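Local coordinates for secreted effector protein SopD (Salmonella typhimurium, PDB 5CPC), which alters host cell physiology as a secreted virulence effector, acting with SopB in membrane fission and macropinosome formation during invasion and contributing to replication in macrophages, at residues 102-106 with 107-111; 166-169 with 170-173; 177-180 with 181-184. All blocks are in the same frame, centred on the assembly; numbering follows the deposited sequence.

Contact 1 of 3, residues 102-106 with 107-111; sequences KMDAS and QTQFL
M103 and F110 face each other as a non-hydrogen-bonded pair of an antiparallel hairpin, their side chains running alongside in the same direction. The thioether of M103 bends at its last torsion (chi3 84°), which brings the methyl CE over the middle of the F110 ring, 3.5 Å from its centroid, while SD lies oblique to the ring, its nearest ring atom CE1. Methionine suits this place because its flexible, polarisable end can follow an aromatic face; R144 and L148 of helix 141-160 also touch the phenylalanine.

Where the chain reverses, D104 does the work. Its CG stands between its own backbone N and carbonyl carbon (chi1 67°), so that OD1 reaches the residues leading into the returning strand. OD1 takes the N-H of T108 on its syn lone pair at 3.1 Å and the N-H of Q109 from above the carboxylate plane at 3.0 Å. One short side chain thus holds two consecutive amides coming out of the turn. Beside it, T108 OG1 donates to S106 OG at 2.9 Å. D104 O accepts from Q107 N, at 2.6 Å, closing a type I beta turn in a beta hairpin with a Met-aromatic pair at its base.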
loop_
_atom_site.group_PDB
_atom_site.type_symbol
_atom_site.label_atom_id
_atom_site.label_comp_id
_atom_site.label_asym_id
_atom_site.label_seq_id
_atom_site.Cartn_x
_atom_site.Cartn_y
_atom_site.Cartn_z
ATOM N N LYS A 102 10.086 -11.903 -8.929
ATOM C CA LYS A 102 10.449 -10.839 -9.849
ATOM C C LYS A 102 9.300 -10.523 -10.781
ATOM O O LYS A 102 8.206 -11.103 -10.627
ATOM C CB LYS A 102 11.709 -11.205 -10.634
ATOM C CG LYS A 102 11.959 -12.672 -10.756
ATOM C CD LYS A 102 13.452 -13.010 -10.632
ATOM C CE LYS A 102 13.949 -12.723 -9.211
ATOM N NZ LYS A 102 15.060 -13.649 -8.813
ATOM N N MET A 103 9.532 -9.573 -11.696
ATOM C CA MET A 103 8.614 -9.258 -12.802
ATOM C C MET A 103 9.123 -9.785 -14.177
ATOM O O MET A 103 10.347 -10.052 -14.336
ATOM C CB MET A 103 8.347 -7.760 -12.839
ATOM C CG MET A 103 7.691 -7.334 -11.554
ATOM S SD MET A 103 6.766 -5.833 -11.579
ATOM C CE MET A 103 5.271 -6.598 -12.200
ATOM N N ASP A 104 8.214 -9.992 -15.145
ATOM C CA ASP A 104 8.643 -10.254 -16.561
ATOM C C ASP A 104 9.111 -8.912 -17.146
ATOM O O ASP A 104 8.840 -7.845 -16.561
ATOM C CB ASP A 104 7.483 -10.740 -17.395
ATOM C CG ASP A 104 6.439 -9.659 -17.563
ATOM O OD1 ASP A 104 6.062 -8.993 -16.555
ATOM O OD2 ASP A 104 6.050 -9.415 -18.707
ATOM N N ALA A 105 9.771 -8.961 -18.303
ATOM C CA ALA A 105 10.348 -7.762 -18.928
ATOM C C ALA A 105 9.344 -6.625 -18.988
ATOM O O ALA A 105 9.711 -5.480 -18.775
ATOM C CB ALA A 105 10.935 -8.088 -20.327
ATOM N N SER A 106 8.068 -6.924 -19.225
ATOM C CA SER A 106 7.042 -5.860 -19.297
ATOM C C SER A 106 6.640 -5.300 -17.918
ATOM O O SER A 106 5.863 -4.341 -17.836
ATOM C CB SER A 106 5.790 -6.332 -20.051
ATOM O OG SER A 106 5.078 -7.315 -19.312
ATOM N N GLN A 107 7.186 -5.870 -16.844
ATOM C CA GLN A 107 6.761 -5.520 -15.465
ATOM C C GLN A 107 5.226 -5.415 -15.351
ATOM O O GLN A 107 4.691 -4.423 -14.849
ATOM C CB GLN A 107 7.446 -4.230 -14.958
ATOM C CG GLN A 107 8.952 -4.115 -15.299
ATOM C CD GLN A 107 9.586 -2.760 -14.840
ATOM O OE1 GLN A 107 10.811 -2.652 -14.785
ATOM N NE2 GLN A 107 8.750 -1.737 -14.533
ATOM N N THR A 108 4.526 -6.434 -15.837
ATOM C CA THR A 108 3.068 -6.502 -15.706
ATOM C C THR A 108 2.642 -7.865 -15.113
ATOM O O THR A 108 1.449 -8.156 -14.922
ATOM C CB THR A 108 2.354 -6.242 -17.060
ATOM O OG1 THR A 108 2.546 -7.360 -17.923
ATOM C CG2 THR A 108 2.918 -4.976 -17.745
ATOM N N GLN A 109 3.645 -8.705 -14.882
ATOM C CA GLN A 109 3.467 -10.002 -14.289
ATOM C C GLN A 109 4.498 -10.144 -13.200
ATOM O O GLN A 109 5.673 -9.836 -13.404
ATOM C CB GLN A 109 3.648 -11.116 -15.304
ATOM C CG GLN A 109 2.567 -11.135 -16.380
ATOM C CD GLN A 109 1.952 -12.474 -16.516
ATOM O OE1 GLN A 109 2.472 -13.343 -17.221
ATOM N NE2 GLN A 109 0.850 -12.673 -15.843
ATOM N N PHE A 110 4.039 -10.553 -12.026
ATOM C CA PHE A 110 4.933 -10.979 -10.951
ATOM C C PHE A 110 5.124 -12.446 -11.149
ATOM O O PHE A 110 4.165 -13.152 -11.437
ATOM C CB PHE A 110 4.390 -10.655 -9.550
ATOM C CG PHE A 110 4.251 -9.191 -9.293
ATOM C CD1 PHE A 110 5.365 -8.407 -8.924
ATOM C CD2 PHE A 110 3.021 -8.566 -9.451
ATOM C CE1 PHE A 110 5.240 -7.015 -8.690
ATOM C CE2 PHE A 110 2.862 -7.181 -9.201
ATOM C CZ PHE A 110 3.959 -6.390 -8.820
ATOM N N LEU A 111 6.375 -12.887 -11.042
ATOM C CA LEU A 111 6.754 -14.272 -11.234
ATOM C C LEU A 111 7.233 -14.832 -9.924
ATOM O O LEU A 111 8.195 -14.356 -9.373
ATOM C CB LEU A 111 7.890 -14.367 -12.258
ATOM C CG LEU A 111 7.719 -13.724 -13.635
ATOM C CD1 LEU A 111 8.985 -13.943 -14.490
ATOM C CD2 LEU A 111 6.522 -14.296 -14.364
#

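Contact 2 of 3, residues 166-169 with 170-173; sequences QESI and STLR
The N-terminus of helix 169-177, where the chain leaves the short helix 163-167 and starts a new one, is built round a serine N-cap. S168 holds that position, and its OG lies 3.1 Å from T171 OG1, a hydrogen bond in which either hydroxyl could be the donor. The serine hydroxyl is set between the backbone N and carbonyl carbon of its own residue (chi1 66°), which turns it forward over the first turn. T171 OG1, for its part, stands beside its own backbone N and meets it there. Serine is common at N-caps because its short side chain puts a hydroxyl oxygen near the amides of the first turn; threonine three residues later supplies a second short hydroxyl.

E167 approaches T171 from the preceding helix, the two side chains crossing at about a right angle. Its aliphatic CG packs 3.4 Å from T171 OG1, and beyond it OE2 lies 3.7 Å from the methyl CG2, so the stem and one carboxylate oxygen both lie against the threonine, in van der Waals contact.

In the backbone, the bonds that S168 O receives from the N-H groups of T171 and L172 are weak, whereas R173 N gives I169 O a firm one, 2.7 Å long and nearly straight at 168°. The same pair also meets through side chains: a bend at chi3 of R173 (-58°) folds the guanidinium back, and I169 CG2 covers one of its faces, 3.5 Å from NH2. Isoleucine also touches S258 and F260, while L172 packs against K157 and M158 of helix 141-160. The whole is characteristic of a helix-to-helix junction in which one serine both ends a helix and N-caps the next.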
loop_
_atom_site.group_PDB
_atom_site.type_symbol
_atom_site.label_atom_id
_atom_site.label_comp_id
_atom_site.label_asym_id
_atom_site.label_seq_id
_atom_site.Cartn_x
_atom_site.Cartn_y
_atom_site.Cartn_z
ATOM N N GLN A 166 -15.797 -9.094 6.277
ATOM C CA GLN A 166 -17.160 -9.522 6.435
ATOM C C GLN A 166 -17.997 -8.386 7.005
ATOM O O GLN A 166 -19.094 -8.175 6.569
ATOM C CB GLN A 166 -17.187 -10.722 7.354
ATOM C CG GLN A 166 -18.010 -11.887 6.823
ATOM C CD GLN A 166 -18.035 -13.055 7.794
ATOM O OE1 GLN A 166 -18.541 -12.947 8.953
ATOM N NE2 GLN A 166 -17.490 -14.201 7.326
ATOM N N GLU A 167 -17.455 -7.666 7.976
ATOM C CA GLU A 167 -17.895 -6.311 8.353
ATOM C C GLU A 167 -17.962 -5.240 7.208
ATOM O O GLU A 167 -19.052 -4.876 6.726
ATOM C CB GLU A 167 -16.956 -5.796 9.443
ATOM C CG GLU A 167 -17.433 -4.533 10.126
ATOM C CD GLU A 167 -16.972 -4.477 11.559
ATOM O OE1 GLU A 167 -17.468 -3.608 12.301
ATOM O OE2 GLU A 167 -16.139 -5.328 11.947
ATOM N N SER A 168 -16.806 -4.722 6.795
ATOM C CA SER A 168 -16.740 -3.686 5.743
ATOM C C SER A 168 -15.313 -3.585 5.172
ATOM O O SER A 168 -14.389 -4.078 5.802
ATOM C CB SER A 168 -17.102 -2.350 6.364
ATOM O OG SER A 168 -16.101 -1.996 7.297
ATOM N N ILE A 169 -15.119 -2.898 4.042
ATOM C CA ILE A 169 -13.756 -2.654 3.518
ATOM C C ILE A 169 -12.907 -1.856 4.486
ATOM O O ILE A 169 -11.708 -2.135 4.638
ATOM C CB ILE A 169 -13.720 -1.931 2.124
ATOM C CG1 ILE A 169 -14.908 -2.368 1.250
ATOM C CG2 ILE A 169 -12.375 -2.229 1.397
ATOM C CD1 ILE A 169 -14.744 -2.250 -0.319
ATOM N N SER A 170 -13.531 -0.858 5.130
ATOM C CA SER A 170 -12.825 0.050 6.005
ATOM C C SER A 170 -12.244 -0.727 7.160
ATOM O O SER A 170 -11.177 -0.366 7.647
ATOM C CB SER A 170 -13.737 1.200 6.562
ATOM O OG SER A 170 -14.983 1.244 5.878
ATOM N N THR A 171 -12.949 -1.764 7.632
ATOM C CA THR A 171 -12.433 -2.588 8.759
ATOM C C THR A 171 -11.234 -3.421 8.356
ATOM O O THR A 171 -10.267 -3.481 9.100
ATOM C CB THR A 171 -13.490 -3.491 9.420
ATOM O OG1 THR A 171 -14.577 -2.684 9.885
ATOM C CG2 THR A 171 -12.895 -4.216 10.614
ATOM N N LEU A 172 -11.290 -4.044 7.177
ATOM C CA LEU A 172 -10.081 -4.642 6.549
ATOM C C LEU A 172 -8.945 -3.620 6.422
ATOM O O LEU A 172 -7.827 -3.857 6.871
ATOM C CB LEU A 172 -10.427 -5.146 5.137
ATOM C CG LEU A 172 -9.247 -5.743 4.361
ATOM C CD1 LEU A 172 -8.463 -6.706 5.218
ATOM C CD2 LEU A 172 -9.728 -6.398 3.087
ATOM N N ARG A 173 -9.240 -2.492 5.773
ATOM C CA ARG A 173 -8.236 -1.468 5.470
ATOM C C ARG A 173 -7.517 -0.880 6.706
ATOM O O ARG A 173 -6.291 -0.713 6.686
ATOM C CB ARG A 173 -8.904 -0.395 4.607
ATOM C CG ARG A 173 -8.118 0.922 4.360
ATOM C CD ARG A 173 -8.866 1.741 3.292
ATOM N NE ARG A 173 -9.019 0.977 2.035
ATOM C CZ ARG A 173 -10.129 0.974 1.307
ATOM N NH1 ARG A 173 -11.201 1.639 1.695
ATOM N NH2 ARG A 173 -10.187 0.277 0.196
#

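Contact 3 of 3, residues 177-180 with 181-184; sequences TGNA and QIKT
K183 reaches back along the first turn of helix 180-190 toward the carbonyls of the connection that precedes it. Its CB lies 3.4 Å from A180 O, near N179 O as well. At chi1 -82° CG stands beside the backbone N, a course that takes it to 3.5 Å from T177 O. CD comes next, 3.6 Å from G178 O, after which the chain bends at chi3 (73°) and carries CE and NZ beyond the contacts of this turn. The methylenes thus lie against the carbonyl oxygens of T177, G178, N179 and A180, a path that a long, flexible lysine can follow. P196 and L316 touch the same side chain.

The backbone here begins the helix. K183 N donates to N179 O at 2.9 Å. One residue on, A180 O is gripped twice by T184: its N-H comes in almost straight at 2.8 Å, and its hydroxyl OG1 approaches from above the carbonyl plane at 2.7 Å. Threonine is suited to this, since chi1 -53° places OG1 beside its own backbone N and hence over the carbonyl one turn earlier.

I182 packs against Q149, I150 and V153 of helix 141-160, as befits a branched apolar side chain in a buried position. N179 also touches V153. With N179 at the N-cap, the arrangement is that of a helix N-terminus following a short break, its first turn packed on the neighbouring helix.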
loop_
_atom_site.group_PDB
_atom_site.type_symbol
_atom_site.label_atom_id
_atom_site.label_comp_id
_atom_site.label_asym_id
_atom_site.label_seq_id
_atom_site.Cartn_x
_atom_site.Cartn_y
_atom_site.Cartn_z
ATOM N N THR A 177 -3.800 -0.543 6.947
ATOM C CA THR A 177 -3.183 0.825 7.066
ATOM C C THR A 177 -2.613 1.067 8.481
ATOM O O THR A 177 -1.533 1.665 8.641
ATOM C CB THR A 177 -4.091 2.009 6.516
ATOM O OG1 THR A 177 -5.318 2.118 7.256
ATOM C CG2 THR A 177 -4.414 1.836 5.048
ATOM N N GLY A 178 -3.266 0.480 9.489
ATOM C CA GLY A 178 -2.796 0.548 10.888
ATOM C C GLY A 178 -1.599 -0.327 11.227
ATOM O O GLY A 178 -0.983 -0.165 12.276
ATOM N N ASN A 179 -1.285 -1.270 10.340
ATOM C CA ASN A 179 -0.232 -2.259 10.557
ATOM C C ASN A 179 1.199 -1.713 10.725
ATOM O O ASN A 179 1.776 -1.121 9.822
ATOM C CB ASN A 179 -0.267 -3.283 9.411
ATOM C CG ASN A 179 0.680 -4.413 9.628
ATOM O OD1 ASN A 179 0.297 -5.464 10.181
ATOM N ND2 ASN A 179 1.903 -4.244 9.208
ATOM N N ALA A 180 1.792 -2.010 11.862
ATOM C CA ALA A 180 3.123 -1.558 12.224
ATOM C C ALA A 180 4.195 -1.610 11.154
ATOM O O ALA A 180 4.765 -0.559 10.765
ATOM C CB ALA A 180 3.603 -2.277 13.504
ATOM N N GLN A 181 4.516 -2.798 10.675
ATOM C CA GLN A 181 5.612 -2.894 9.676
ATOM C C GLN A 181 5.298 -2.231 8.310
ATOM O O GLN A 181 6.231 -1.785 7.649
ATOM C CB GLN A 181 6.108 -4.350 9.446
ATOM C CG GLN A 181 5.085 -5.456 9.739
ATOM C CD GLN A 181 5.028 -5.790 11.228
ATOM O OE1 GLN A 181 3.953 -6.054 11.805
ATOM N NE2 GLN A 181 6.184 -5.727 11.868
ATOM N N ILE A 182 4.019 -2.214 7.899
ATOM C CA ILE A 182 3.569 -1.465 6.689
ATOM C C ILE A 182 3.814 0.045 6.963
ATOM O O ILE A 182 4.710 0.595 6.380
ATOM C CB ILE A 182 2.123 -1.817 6.277
ATOM C CG1 ILE A 182 2.100 -3.150 5.521
ATOM C CG2 ILE A 182 1.461 -0.738 5.407
ATOM C CD1 ILE A 182 3.232 -3.349 4.496
ATOM N N LYS A 183 3.167 0.626 7.976
ATOM C CA LYS A 183 3.553 1.970 8.473
ATOM C C LYS A 183 5.039 2.259 8.413
ATOM O O LYS A 183 5.494 3.143 7.676
ATOM C CB LYS A 183 3.059 2.224 9.889
ATOM C CG LYS A 183 1.612 2.664 9.914
ATOM C CD LYS A 183 1.088 2.625 11.308
ATOM C CE LYS A 183 1.660 3.758 12.118
ATOM N NZ LYS A 183 0.767 3.965 13.300
ATOM N N THR A 184 5.801 1.477 9.160
ATOM C CA THR A 184 7.249 1.570 9.158
ATOM C C THR A 184 7.858 1.518 7.753
ATOM O O THR A 184 8.725 2.348 7.445
ATOM C CB THR A 184 7.832 0.465 10.053
ATOM O OG1 THR A 184 7.188 0.594 11.317
ATOM C CG2 THR A 184 9.370 0.619 10.240
#

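Contacts 2 and 3 mark the two ends of one short element: residues 166-173 open helix 169-177, and residues 177-184 lead from its close into helix 180-190. Their centres are 16 Å apart, and T177 OG1 ties them by a hydrogen bond to R173 O, besides one to T317 O at the chain's C-terminus. Contact 1 stands apart, its centre 30 Å from contact 2 and 26 Å from contact 3, with no touch to either. Helix 141-160 is their shared support: M103 and F110, L172, and N179 with I182 all pack on it. Both helix starts have a polar residue, S168 or N179, at the N-cap position, while contact 1 reverses the chain between strands.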